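Local structure of 4-amino-4-deoxychorismate lyase (3LUL) at residues B[180-185]-B[225-230]; B[121-126]-B[244-249]; B[169-174]-B[219-224]. The protein belongs to the class IV aminotransferase family of pyridoxal-phosphate proteins and carries the cofactor covalently on a lysine side chain. All blocks are in the same frame, centred on the assembly; numbering follows the deposited sequence. Where two conformers were deposited one is given.

Contact 1: residues B[180-185]-B[225-230]; sequences LFLIEN and KRIEDA
Leu182 is the first residue of 180-185 to meet the short helix closed by 225-230. Its CB rests on the methyl of Ala230, CB to CB 3.8 Å, a small group that lets the chain come close to the strand. Chi1 of 58° tucks CG in over the main chain, and from there CD2 reaches the helix backbone, 4.0 Å from CA of Ile227. Leu222 and Tyr189 also touch this leucine, so a branched apolar side chain suits the spot. The pairing is helix-on-sheet packing within the class IV aminotransferase fold: 224-228 lies against strand 179-184, and Ile227 turns its apolar side chain to Val233 and Leu164 of the same sheet. At Ile183 the side chain points away from the helix and touches Leu188 and His257, while its O lies 3.8 Å from Ala230 CB. Glu184, in an extended conformation, ends the strand with a salt bridge, OE1 to Arg226 NH2 3.0 Å. The hydrogen bond in it is weak, bent to 121° at the hydrogen: the planes of the two groups are 10° apart, but OE1 approaches the guanidinium obliquely. Arg226 reaches it by bending at chi2 and chi3, and its cation also meets the ring of Tyr189.

Contact 2: residues B[121-126]-B[244-249]; sequences PVRLIS and RVLSLD
Val122 begins the pairing of 121-126 with 244-249, two parallel strands in which every second residue of the first, Val122 and Leu124, bonds through both its N and its O to residues flanking its partner. Val122 N gives a nearly straight bond to Arg244 O (2.8 Å, 168°), and its O accepts from Leu246 N. The register then slips by one residue, a beta bulge at Leu246, and pairing resumes where Leu124 N donates to Ser247 O and Asp249 N to Leu124 O.

Polar side chains add bonds at the C-terminal end and in the middle. Asp249 OD1 takes the backbone N of Ser126 at 2.8 Å, while Asp249 OD2 accepts from Ser126 OG at 2.7 Å; both donors come on the syn sides of the carboxylate, slightly out of its plane. A short acid suits this place because one group can serve main chain and hydroxyl together, and OD2 has a further partner in Lys224. Ser247 OG accepts from Arg123 NH1 at 2.9 Å and donates to a water, which in turn donates to the O atoms of Leu124 and Asp249. The guanidinium of Arg123 carries Leu246 CD2 over one face, 3.5 Å above its plane.

Apolar residues occupy the other side of the sheet: Val122 CG2 meets Val245 CG2 at 3.6 Å, and Leu248 CD1 packs on Leu124 CB. Strand 122-131 is flanked by 162-167 as well as by 241-248, which itself pairs with 232-237 and 251-252; the guanidinium of Arg244 runs outward to Asp261 of helix 258-269.

Contact 3: residues B[169-174]-B[219-224]; sequences ENHVTE and EISLTK
His171 lays its ring against Ser221 where strand 172-175 of the class IV aminotransferase fold meets the loop leading into helix 224-228. The imidazole is sandwiched: Ser221 CB sits over one face in a CH-pi contact, 3.6 Å from the ring centroid and 13° off the normal, while Glu169 O lies over the opposite face. A third neighbour, Thr223 CG2, comes up to the ring edge, in its plane, 4.0 Å from His171 CD2. A flat side chain suits this slot, since it can be covered on two faces and still meet a methyl at its rim. With chi1 of -64°, His171 CG is set beside its own backbone N, and the ring is carried alongside 221-223.

Serine is small enough to bring its CB close over the imidazole, and its hydroxyl is engaged by Asp195. Thr223 takes the N-cap position of the helix: its OG1 caps Arg226 N through a weak hydrogen bond, while CG2, on the other branch, is the atom that meets the histidine. The two side chains cross at a slant.

Val172 follows, its CG2 lying 3.3 Å from Leu222 O and more loosely against Leu222 CB; a beta-branched apolar residue fits here, with Leu164 and Phe166 of strand 162-167 touching it too. The backbones are joined directly by Val172 N to Leu222 O, 2.9 Å, the donor nearly in line with the C=O bond. Two waters extend this link. One donates to Asn170 O and accepts from Lys224 N at the start of the helix; the other accepts from Leu222 N and donates to Val172 O at 2.7 Å.

All three contacts reach the same large mixed sheet, on strands 122-131, 241-248, 172-175 and 179-184. Along the chain, 121-126 and 244-249 enclose the other four segments, so contacts 1 and 3 are nested within contact 2, whereas those two alternate with each other. Their centres lie about 11 Å apart, against about 12 Å between contacts 1 and 2 and 16 Å between contacts 2 and 3. Helix 224-228 is the common element: Ile227 CG2 packs on Leu248 CD2 at 3.8 Å, and Lys224 CE lies 3.5 Å from Ser126 OG. The helix thus ties contacts 1 and 3 to contact 2 beside a sheet already held by its own strand pairing.

Contact 1: residues B[180-185]-B[225-230]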
ATOM      1  N   LEU B 180     -15.987  -3.261  12.534  1.00  7.74           N
ATOM      2  CA  LEU B 180     -16.532  -2.806  13.818  1.00  8.22           C
ATOM      3  C   LEU B 180     -18.034  -2.827  13.866  1.00  7.88           C
ATOM      4  O   LEU B 180     -18.716  -2.421  12.927  1.00  6.50           O
ATOM      5  CB  LEU B 180     -16.078  -1.376  14.115  1.00  8.82           C
ATOM      6  CG  LEU B 180     -16.487  -0.827  15.496  1.00  9.66           C
ATOM      7  CD1 LEU B 180     -15.392   0.052  16.107  1.00 13.91           C
ATOM      8  CD2 LEU B 180     -17.742  -0.020  15.395  1.00 12.34           C
ATOM      9  N   PHE B 181     -18.554  -3.255  15.019  1.00  7.72           N
ATOM     10  CA  PHE B 181     -19.984  -3.267  15.340  1.00 10.28           C
ATOM     11  C   PHE B 181     -20.131  -2.565  16.685  1.00 10.03           C
ATOM     12  O   PHE B 181     -19.230  -2.621  17.529  1.00 10.54           O
ATOM     13  CB  PHE B 181     -20.505  -4.711  15.461  1.00  9.70           C
ATOM     14  CG  PHE B 181     -20.762  -5.392  14.125  1.00  7.70           C
ATOM     15  CD1 PHE B 181     -19.727  -5.975  13.413  1.00  8.81           C
ATOM     16  CD2 PHE B 181     -22.038  -5.519  13.639  1.00 12.60           C
ATOM     17  CE1 PHE B 181     -19.959  -6.616  12.221  1.00  8.33           C
ATOM     18  CE2 PHE B 181     -22.276  -6.162  12.432  1.00  9.67           C
ATOM     19  CZ  PHE B 181     -21.223  -6.693  11.721  1.00 10.72           C
ATOM     20  N   LEU B 182     -21.268  -1.933  16.905  1.00 10.34           N
ATOM     21  CA  LEU B 182     -21.641  -1.540  18.257  1.00 10.69           C
ATOM     22  C   LEU B 182     -23.058  -1.930  18.566  1.00  8.06           C
ATOM     23  O   LEU B 182     -23.858  -2.248  17.676  1.00  9.42           O
ATOM     24  CB  LEU B 182     -21.388  -0.059  18.459  1.00 15.29           C
ATOM     25  CG  LEU B 182     -22.094   0.900  17.534  1.00 13.50           C
ATOM     26  CD1 LEU B 182     -23.434   1.144  18.168  1.00 14.03           C
ATOM     27  CD2 LEU B 182     -21.357   2.252  17.294  1.00 10.11           C
ATOM     28  N   ILE B 183     -23.378  -1.914  19.847  1.00  7.92           N
ATOM     29  CA  ILE B 183     -24.710  -2.248  20.334  1.00  6.49           C
ATOM     30  C   ILE B 183     -25.166  -1.066  21.167  1.00  6.51           C
ATOM     31  O   ILE B 183     -24.429  -0.617  22.036  1.00  8.56           O
ATOM     32  CB  ILE B 183     -24.737  -3.499  21.226  1.00  7.06           C
ATOM     33  CG1 ILE B 183     -24.338  -4.742  20.411  1.00  7.42           C
ATOM     34  CG2 ILE B 183     -26.119  -3.692  21.774  1.00  7.98           C
ATOM     35  CD1 ILE B 183     -24.172  -5.972  21.228  1.00  9.68           C
ATOM     36  N   GLU B 184     -26.350  -0.549  20.869  1.00 10.11           N
ATOM     37  CA  GLU B 184     -26.989   0.434  21.706  1.00 11.86           C
ATOM     38  C   GLU B 184     -28.481   0.120  21.792  1.00 10.78           C
ATOM     39  O   GLU B 184     -29.142  -0.048  20.756  1.00  8.04           O
ATOM     40  CB  GLU B 184     -26.775   1.816  21.085  1.00 12.57           C
ATOM     41  CG  GLU B 184     -27.411   2.961  21.874  1.00 20.12           C
ATOM     42  CD  GLU B 184     -27.181   4.304  21.182  1.00 29.41           C
ATOM     43  OE1 GLU B 184     -27.635   4.463  20.019  1.00 30.23           O
ATOM     44  OE2 GLU B 184     -26.528   5.173  21.796  1.00 35.41           O
ATOM     45  N   ASN B 185     -28.988   0.069  23.034  1.00  9.69           N
ATOM     46  CA  ASN B 185     -30.392  -0.274  23.321  0.50 10.90           C
ATOM     47  C   ASN B 185     -30.832  -1.531  22.571  1.00  9.95           C
ATOM     48  O   ASN B 185     -31.885  -1.548  21.930  1.00  7.90           O
ATOM     49  CB  ASN B 185     -31.344   0.902  23.006  0.50 12.06           C
ATOM     50  CG  ASN B 185     -30.911   2.208  23.662  0.50 16.06           C
ATOM     51  OD1 ASN B 185     -30.373   2.203  24.766  0.50 14.52           O
ATOM     52  ND2 ASN B 185     -31.127   3.331  22.970  0.50  9.47           N
ATOM     53  N   LYS B 225     -18.830   9.942  18.319  1.00 13.67           N
ATOM     54  CA  LYS B 225     -19.783  10.105  19.410  1.00 17.37           C
ATOM     55  C   LYS B 225     -20.724   8.903  19.538  1.00 16.57           C
ATOM     56  O   LYS B 225     -21.056   8.517  20.653  1.00 17.86           O
ATOM     57  CB  LYS B 225     -20.585  11.398  19.255  1.00 19.39           C
ATOM     58  CG  LYS B 225     -21.566  11.643  20.431  1.00 25.27           C
ATOM     59  CD  LYS B 225     -22.301  12.970  20.328  1.00 32.97           C
ATOM     60  CE  LYS B 225     -23.563  12.984  21.222  1.00 38.99           C
ATOM     61  NZ  LYS B 225     -23.343  12.409  22.583  1.00 36.38           N
ATOM     62  N   ARG B 226     -21.157   8.312  18.424  1.00 16.09           N
ATOM     63  CA  ARG B 226     -21.948   7.057  18.490  1.00 15.57           C
ATOM     64  C   ARG B 226     -21.214   5.926  19.173  1.00 14.09           C
ATOM     65  O   ARG B 226     -21.823   5.157  19.936  1.00 13.86           O
ATOM     66  CB  ARG B 226     -22.391   6.580  17.109  1.00 16.53           C
ATOM     67  CG  ARG B 226     -23.364   7.486  16.412  1.00 22.19           C
ATOM     68  CD  ARG B 226     -24.642   7.649  17.174  1.00 25.26           C
ATOM     69  NE  ARG B 226     -25.256   6.366  17.518  1.00 26.13           N
ATOM     70  CZ  ARG B 226     -26.134   5.697  16.765  1.00 31.08           C
ATOM     71  NH1 ARG B 226     -26.535   6.166  15.585  1.00 27.74           N
ATOM     72  NH2 ARG B 226     -26.625   4.535  17.205  1.00 38.43           N
ATOM     73  N   ILE B 227     -19.918   5.795  18.900  1.00 10.81           N
ATOM     74  CA  ILE B 227     -19.118   4.744  19.524  1.00 16.73           C
ATOM     75  C   ILE B 227     -18.997   5.023  21.013  1.00 17.83           C
ATOM     76  O   ILE B 227     -19.234   4.134  21.850  1.00 17.65           O
ATOM     77  CB  ILE B 227     -17.700   4.626  18.915  1.00 18.41           C
ATOM     78  CG1 ILE B 227     -17.765   4.435  17.417  1.00 23.40           C
ATOM     79  CG2 ILE B 227     -16.953   3.462  19.491  1.00 17.01           C
ATOM     80  CD1 ILE B 227     -16.396   4.688  16.734  1.00 20.88           C
ATOM     81  N   GLU B 228     -18.662   6.260  21.353  1.00 16.38           N
ATOM     82  CA  GLU B 228     -18.443   6.651  22.750  0.50 18.42           C
ATOM     83  C   GLU B 228     -19.680   6.395  23.596  1.00 17.21           C
ATOM     84  O   GLU B 228     -19.575   6.008  24.752  1.00 23.09           O
ATOM     85  CB  GLU B 228     -17.999   8.116  22.815  0.50 19.45           C
ATOM     86  CG  GLU B 228     -16.603   8.275  22.194  0.50 21.79           C
ATOM     87  CD  GLU B 228     -16.148   9.701  21.973  0.50 27.79           C
ATOM     88  OE1 GLU B 228     -16.981  10.635  21.946  0.50 29.55           O
ATOM     89  OE2 GLU B 228     -14.927   9.876  21.792  0.50 31.41           O
ATOM     90  N   ASP B 229     -20.854   6.607  22.995  1.00 15.44           N
ATOM     91  CA  ASP B 229     -22.147   6.377  23.653  1.00 14.97           C
ATOM     92  C   ASP B 229     -22.697   4.935  23.581  1.00 13.93           C
ATOM     93  O   ASP B 229     -23.749   4.669  24.153  1.00 14.80           O
ATOM     94  CB  ASP B 229     -23.211   7.339  23.094  1.00 16.10           C
ATOM     95  CG  ASP B 229     -22.959   8.807  23.482  1.00 23.62           C
ATOM     96  OD1 ASP B 229     -22.060   9.091  24.320  1.00 24.95           O
ATOM     97  OD2 ASP B 229     -23.661   9.681  22.924  1.00 23.31           O
ATOM     98  N   ALA B 230     -21.997   4.019  22.914  1.00 12.98           N
ATOM     99  CA  ALA B 230     -22.463   2.626  22.770  1.00 11.79           C
ATOM    100  C   ALA B 230     -22.510   1.852  24.084  1.00 10.79           C
ATOM    101  O   ALA B 230     -21.722   2.122  24.980  1.00 14.07           O
ATOM    102  CB  ALA B 230     -21.561   1.878  21.776  1.00 11.18           C
TER

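Contact 2: residues B[121-126]-B[244-249]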
ATOM      1  N   PRO B 121     -10.275  -8.693  26.114  1.00 15.62           N
ATOM      2  CA  PRO B 121     -10.843  -7.628  25.278  1.00 13.95           C
ATOM      3  C   PRO B 121      -9.804  -6.636  24.793  1.00 13.27           C
ATOM      4  O   PRO B 121      -8.793  -6.433  25.459  1.00 13.01           O
ATOM      5  CB  PRO B 121     -11.832  -6.940  26.203  1.00 12.86           C
ATOM      6  CG  PRO B 121     -12.157  -7.961  27.214  1.00 18.95           C
ATOM      7  CD  PRO B 121     -10.878  -8.675  27.451  1.00 13.49           C
ATOM      8  N   VAL B 122     -10.055  -6.057  23.618  1.00 14.49           N
ATOM      9  CA  VAL B 122      -9.059  -5.223  22.940  0.70 12.90           C
ATOM     10  C   VAL B 122      -9.188  -3.753  23.309  1.00 12.07           C
ATOM     11  O   VAL B 122     -10.279  -3.253  23.519  1.00 10.01           O
ATOM     12  CB  VAL B 122      -9.130  -5.359  21.404  0.70 14.91           C
ATOM     13  CG1 VAL B 122      -8.752  -6.757  21.007  0.70 22.52           C
ATOM     14  CG2 VAL B 122     -10.493  -5.033  20.889  0.70 14.95           C
ATOM     15  N   ARG B 123      -8.036  -3.080  23.371  1.00 11.20           N
ATOM     16  CA  ARG B 123      -7.964  -1.638  23.560  0.50 11.85           C
ATOM     17  C   ARG B 123      -7.633  -0.963  22.222  1.00 12.09           C
ATOM     18  O   ARG B 123      -6.656  -1.326  21.549  1.00 11.93           O
ATOM     19  CB  ARG B 123      -6.911  -1.289  24.615  0.50 12.08           C
ATOM     20  CG  ARG B 123      -7.255  -1.717  26.042  0.50 16.86           C
ATOM     21  CD  ARG B 123      -6.380  -0.972  27.040  0.50 15.80           C
ATOM     22  NE  ARG B 123      -6.679  -1.263  28.440  0.50 22.52           N
ATOM     23  CZ  ARG B 123      -7.582  -0.605  29.163  0.50 18.29           C
ATOM     24  NH1 ARG B 123      -8.313   0.353  28.605  0.50 14.52           N
ATOM     25  NH2 ARG B 123      -7.773  -0.919  30.438  0.50 21.72           N
ATOM     26  N   LEU B 124      -8.454   0.022  21.839  1.00  9.39           N
ATOM     27  CA  LEU B 124      -8.320   0.757  20.569  1.00 10.24           C
ATOM     28  C   LEU B 124      -7.927   2.206  20.784  1.00  9.04           C
ATOM     29  O   LEU B 124      -8.279   2.791  21.813  1.00  7.29           O
ATOM     30  CB  LEU B 124      -9.640   0.751  19.813  1.00  9.18           C
ATOM     31  CG  LEU B 124     -10.205  -0.613  19.450  1.00  8.94           C
ATOM     32  CD1 LEU B 124     -11.530  -0.478  18.693  1.00  9.34           C
ATOM     33  CD2 LEU B 124      -9.204  -1.405  18.599  1.00 10.71           C
ATOM     34  N   ILE B 125      -7.203   2.762  19.811  1.00  8.92           N
ATOM     35  CA  ILE B 125      -6.984   4.196  19.704  1.00  9.37           C
ATOM     36  C   ILE B 125      -7.442   4.659  18.340  1.00  9.96           C
ATOM     37  O   ILE B 125      -7.403   3.898  17.371  1.00 11.54           O
ATOM     38  CB  ILE B 125      -5.507   4.651  19.985  1.00 11.60           C
ATOM     39  CG1 ILE B 125      -4.484   3.887  19.149  1.00 16.80           C
ATOM     40  CG2 ILE B 125      -5.174   4.581  21.526  1.00 11.33           C
ATOM     41  CD1 ILE B 125      -3.582   4.735  18.291  1.00 23.15           C
ATOM     42  N   SER B 126      -7.910   5.899  18.261  1.00  9.88           N
ATOM     43  CA  SER B 126      -8.364   6.461  16.993  1.00 11.45           C
ATOM     44  C   SER B 126      -7.153   7.019  16.264  1.00 11.49           C
ATOM     45  O   SER B 126      -6.362   7.731  16.857  1.00 12.95           O
ATOM     46  CB  SER B 126      -9.328   7.628  17.251  1.00 14.12           C
ATOM     47  OG  SER B 126     -10.531   7.211  17.846  1.00 18.65           O
ATOM     48  N   ARG B 244     -14.129  -8.749  21.671  1.00 10.03           N
ATOM     49  CA  ARG B 244     -14.766  -7.719  22.474  1.00  8.90           C
ATOM     50  C   ARG B 244     -13.828  -6.545  22.610  1.00  8.24           C
ATOM     51  O   ARG B 244     -12.612  -6.728  22.657  1.00 10.89           O
ATOM     52  CB  ARG B 244     -15.130  -8.278  23.859  1.00 10.00           C
ATOM     53  CG  ARG B 244     -16.136  -9.411  23.823  1.00 10.73           C
ATOM     54  CD  ARG B 244     -16.200 -10.129  25.162  1.00 14.21           C
ATOM     55  NE  ARG B 244     -16.922 -11.407  25.060  1.00 19.48           N
ATOM     56  CZ  ARG B 244     -18.235 -11.601  25.253  1.00 15.77           C
ATOM     57  NH1 ARG B 244     -19.047 -10.609  25.600  1.00 15.99           N
ATOM     58  NH2 ARG B 244     -18.744 -12.826  25.120  1.00 18.38           N
ATOM     59  N   VAL B 245     -14.403  -5.349  22.672  1.00  6.34           N
ATOM     60  CA  VAL B 245     -13.637  -4.099  22.810  1.00  7.51           C
ATOM     61  C   VAL B 245     -13.821  -3.520  24.217  1.00  7.44           C
ATOM     62  O   VAL B 245     -14.935  -3.276  24.662  1.00  9.13           O
ATOM     63  CB  VAL B 245     -14.032  -3.070  21.733  1.00  8.73           C
ATOM     64  CG1 VAL B 245     -13.341  -1.687  21.973  1.00  9.10           C
ATOM     65  CG2 VAL B 245     -13.699  -3.598  20.328  1.00  9.64           C
ATOM     66  N   LEU B 246     -12.703  -3.342  24.909  1.00  8.59           N
ATOM     67  CA  LEU B 246     -12.671  -2.789  26.258  1.00  9.78           C
ATOM     68  C   LEU B 246     -12.706  -1.274  26.235  1.00  9.73           C
ATOM     69  O   LEU B 246     -13.327  -0.661  27.093  1.00 11.22           O
ATOM     70  CB  LEU B 246     -11.435  -3.274  27.030  1.00 12.50           C
ATOM     71  CG  LEU B 246     -11.221  -2.720  28.460  1.00 12.28           C
ATOM     72  CD1 LEU B 246     -12.411  -2.980  29.375  1.00 15.99           C
ATOM     73  CD2 LEU B 246      -9.952  -3.307  29.066  1.00 16.95           C
ATOM     74  N   SER B 247     -12.051  -0.663  25.261  1.00  7.47           N
ATOM     75  CA  SER B 247     -11.924   0.784  25.248  1.00  9.84           C
ATOM     76  C   SER B 247     -11.571   1.355  23.894  1.00 10.00           C
ATOM     77  O   SER B 247     -10.919   0.686  23.099  1.00  8.33           O
ATOM     78  CB  SER B 247     -10.876   1.247  26.267  1.00  9.02           C
ATOM     79  OG  SER B 247      -9.567   0.739  25.985  1.00  9.60           O
ATOM     80  N   LEU B 248     -11.959   2.621  23.689  1.00  9.88           N
ATOM     81  CA  LEU B 248     -11.505   3.445  22.564  1.00  9.51           C
ATOM     82  C   LEU B 248     -10.952   4.746  23.160  1.00 10.66           C
ATOM     83  O   LEU B 248     -11.697   5.472  23.814  1.00 12.15           O
ATOM     84  CB  LEU B 248     -12.646   3.771  21.603  1.00  8.99           C
ATOM     85  CG  LEU B 248     -12.307   4.760  20.471  1.00  8.39           C
ATOM     86  CD1 LEU B 248     -11.141   4.257  19.538  1.00  9.58           C
ATOM     87  CD2 LEU B 248     -13.550   5.125  19.694  1.00  8.46           C
ATOM     88  N   ASP B 249      -9.665   5.028  22.928  1.00 12.14           N
ATOM     89  CA  ASP B 249      -9.015   6.221  23.496  1.00  9.43           C
ATOM     90  C   ASP B 249      -9.251   6.212  25.019  1.00 13.97           C
ATOM     91  O   ASP B 249      -8.953   5.213  25.679  1.00 14.78           O
ATOM     92  CB  ASP B 249      -9.556   7.469  22.778  1.00 10.11           C
ATOM     93  CG  ASP B 249      -9.351   7.410  21.268  1.00 11.40           C
ATOM     94  OD1 ASP B 249      -8.237   7.043  20.850  1.00  9.61           O
ATOM     95  OD2 ASP B 249     -10.272   7.769  20.497  1.00 10.57           O
TER
HETATM   96  O   HOH W   1      -8.162   2.497  24.618  1.00 15.88           O

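Contact 3: residues B[169-174]-B[219-224]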
ATOM      1  N   GLU B 169     -15.346  12.129   6.108  1.00 12.72           N
ATOM      2  CA  GLU B 169     -16.629  12.638   6.598  1.00 15.06           C
ATOM      3  C   GLU B 169     -16.755  12.406   8.112  1.00 15.18           C
ATOM      4  O   GLU B 169     -17.828  12.567   8.655  1.00 14.56           O
ATOM      5  CB  GLU B 169     -17.789  11.966   5.837  1.00 13.75           C
ATOM      6  CG  GLU B 169     -17.774  12.298   4.326  1.00 21.49           C
ATOM      7  CD  GLU B 169     -18.712  11.424   3.492  1.00 31.93           C
ATOM      8  OE1 GLU B 169     -19.286  10.448   4.022  1.00 39.87           O
ATOM      9  OE2 GLU B 169     -18.874  11.696   2.284  1.00 33.63           O
ATOM     10  N   ASN B 170     -15.638  12.055   8.765  1.00 13.48           N
ATOM     11  CA  ASN B 170     -15.567  11.744  10.199  1.00 14.48           C
ATOM     12  C   ASN B 170     -16.463  10.600  10.628  1.00 12.59           C
ATOM     13  O   ASN B 170     -16.948  10.569  11.759  1.00 14.78           O
ATOM     14  CB  ASN B 170     -15.815  12.981  11.037  1.00 15.09           C
ATOM     15  CG  ASN B 170     -14.855  14.081  10.701  1.00 19.37           C
ATOM     16  OD1 ASN B 170     -15.260  15.121  10.204  1.00 26.47           O
ATOM     17  ND2 ASN B 170     -13.573  13.852  10.959  1.00 17.04           N
ATOM     18  N   HIS B 171     -16.631   9.627   9.743  1.00 10.61           N
ATOM     19  CA  HIS B 171     -17.376   8.414  10.081  1.00 10.73           C
ATOM     20  C   HIS B 171     -16.385   7.259  10.249  1.00 11.77           C
ATOM     21  O   HIS B 171     -15.392   7.159   9.520  1.00 12.53           O
ATOM     22  CB  HIS B 171     -18.423   8.097   9.031  1.00  8.41           C
ATOM     23  CG  HIS B 171     -19.503   9.129   8.925  1.00 13.66           C
ATOM     24  ND1 HIS B 171     -20.001   9.556   7.713  1.00 12.66           N
ATOM     25  CD2 HIS B 171     -20.168   9.830   9.874  1.00 16.91           C
ATOM     26  CE1 HIS B 171     -20.927  10.474   7.917  1.00 13.86           C
ATOM     27  NE2 HIS B 171     -21.048  10.662   9.220  1.00 18.93           N
ATOM     28  N   VAL B 172     -16.649   6.423  11.251  1.00 10.31           N
ATOM     29  CA  VAL B 172     -15.880   5.207  11.550  0.50 11.43           C
ATOM     30  C   VAL B 172     -15.861   4.261  10.350  1.00  9.13           C
ATOM     31  O   VAL B 172     -16.888   4.087   9.698  1.00 11.93           O
ATOM     32  CB  VAL B 172     -16.541   4.410  12.716  0.50 14.13           C
ATOM     33  CG1 VAL B 172     -15.657   3.219  13.130  0.50 19.54           C
ATOM     34  CG2 VAL B 172     -16.840   5.307  13.906  0.50 12.25           C
ATOM     35  N   THR B 173     -14.731   3.642  10.063  1.00  7.99           N
ATOM     36  CA  THR B 173     -14.659   2.595   9.038  1.00 10.55           C
ATOM     37  C   THR B 173     -14.378   1.233   9.713  1.00 10.95           C
ATOM     38  O   THR B 173     -15.303   0.471   9.966  1.00 12.78           O
ATOM     39  CB  THR B 173     -13.685   2.937   7.894  1.00 10.54           C
ATOM     40  OG1 THR B 173     -12.319   3.091   8.370  1.00 11.00           O
ATOM     41  CG2 THR B 173     -14.159   4.211   7.242  1.00  9.76           C
ATOM     42  N   GLU B 174     -13.123   0.969  10.038  1.00 12.39           N
ATOM     43  CA  GLU B 174     -12.690  -0.351  10.508  1.00  9.87           C
ATOM     44  C   GLU B 174     -11.374  -0.211  11.220  1.00  9.03           C
ATOM     45  O   GLU B 174     -10.804   0.882  11.248  1.00  9.79           O
ATOM     46  CB  GLU B 174     -12.528  -1.268   9.290  1.00 11.03           C
ATOM     47  CG  GLU B 174     -11.488  -0.761   8.335  1.00 14.00           C
ATOM     48  CD  GLU B 174     -11.540  -1.404   6.968  1.00 26.92           C
ATOM     49  OE1 GLU B 174     -12.353  -2.323   6.760  1.00 28.10           O
ATOM     50  OE2 GLU B 174     -10.706  -1.012   6.133  1.00 25.74           O
ATOM     51  N   GLU B 219     -26.970  -0.876   9.178  1.00 11.53           N
ATOM     52  CA  GLU B 219     -25.794  -0.463   8.425  1.00 11.19           C
ATOM     53  C   GLU B 219     -25.906   1.000   8.106  1.00 13.18           C
ATOM     54  O   GLU B 219     -26.651   1.372   7.169  1.00 13.65           O
ATOM     55  CB  GLU B 219     -25.682  -1.267   7.132  1.00 10.67           C
ATOM     56  CG  GLU B 219     -25.487  -2.757   7.384  1.00 13.73           C
ATOM     57  CD  GLU B 219     -25.472  -3.570   6.102  1.00 10.77           C
ATOM     58  OE1 GLU B 219     -24.502  -3.445   5.314  1.00 16.19           O
ATOM     59  OE2 GLU B 219     -26.414  -4.381   5.925  1.00 16.30           O
ATOM     60  N   ILE B 220     -25.238   1.829   8.917  1.00 11.99           N
ATOM     61  CA  ILE B 220     -25.331   3.294   8.835  1.00 13.65           C
ATOM     62  C   ILE B 220     -23.965   3.967   9.087  1.00 11.91           C
ATOM     63  O   ILE B 220     -23.035   3.353   9.618  1.00 11.59           O
ATOM     64  CB  ILE B 220     -26.343   3.890   9.846  1.00 15.17           C
ATOM     65  CG1 ILE B 220     -25.903   3.654  11.307  1.00 18.09           C
ATOM     66  CG2 ILE B 220     -27.756   3.343   9.600  1.00 16.55           C
ATOM     67  CD1 ILE B 220     -26.778   4.396  12.350  1.00 20.19           C
ATOM     68  N   SER B 221     -23.877   5.238   8.732  1.00 12.69           N
ATOM     69  CA  SER B 221     -22.658   5.999   8.982  1.00 13.14           C
ATOM     70  C   SER B 221     -22.664   6.361  10.451  1.00 14.23           C
ATOM     71  O   SER B 221     -23.702   6.816  10.988  1.00 14.01           O
ATOM     72  CB  SER B 221     -22.607   7.249   8.107  1.00 11.16           C
ATOM     73  OG  SER B 221     -22.516   6.887   6.740  1.00 14.89           O
ATOM     74  N   LEU B 222     -21.523   6.121  11.101  1.00 12.20           N
ATOM     75  CA  LEU B 222     -21.395   6.250  12.557  1.00 11.40           C
ATOM     76  C   LEU B 222     -20.307   7.250  12.906  1.00 12.38           C
ATOM     77  O   LEU B 222     -19.180   7.134  12.433  1.00 10.39           O
ATOM     78  CB  LEU B 222     -21.051   4.906  13.177  1.00 13.17           C
ATOM     79  CG  LEU B 222     -22.123   3.823  13.134  1.00 11.18           C
ATOM     80  CD1 LEU B 222     -21.509   2.442  13.313  1.00 13.70           C
ATOM     81  CD2 LEU B 222     -23.200   4.108  14.183  1.00 12.14           C
ATOM     82  N   THR B 223     -20.650   8.236  13.729  1.00 12.30           N
ATOM     83  CA  THR B 223     -19.662   9.216  14.215  1.00 15.35           C
ATOM     84  C   THR B 223     -18.904   8.632  15.420  1.00 15.71           C
ATOM     85  O   THR B 223     -19.307   7.589  15.986  1.00 16.21           O
ATOM     86  CB  THR B 223     -20.369  10.498  14.651  1.00 16.67           C
ATOM     87  OG1 THR B 223     -21.288  10.153  15.682  1.00 16.99           O
ATOM     88  CG2 THR B 223     -21.143  11.118  13.495  1.00 16.64           C
ATOM     89  N   LYS B 224     -17.848   9.319  15.850  1.00 15.36           N
ATOM     90  CA  LYS B 224     -17.070   8.893  17.027  1.00 14.93           C
ATOM     91  C   LYS B 224     -17.956   8.947  18.284  1.00 15.68           C
ATOM     92  O   LYS B 224     -17.857   8.087  19.163  1.00 16.06           O
ATOM     93  CB  LYS B 224     -15.824   9.755  17.222  1.00 17.73           C
ATOM     94  CG  LYS B 224     -14.888   9.238  18.308  1.00 21.61           C
ATOM     95  CD  LYS B 224     -13.603  10.049  18.375  1.00 30.91           C
ATOM     96  CE  LYS B 224     -12.666   9.470  19.419  1.00 36.68           C
ATOM     97  NZ  LYS B 224     -11.687  10.473  19.940  1.00 45.93           N
TER
HETATM   98  O   HOH W   2     -16.592  11.315  14.311  1.00 14.61           O
HETATM   99  O   HOH W   3     -19.486   4.772   9.617  1.00  9.03           O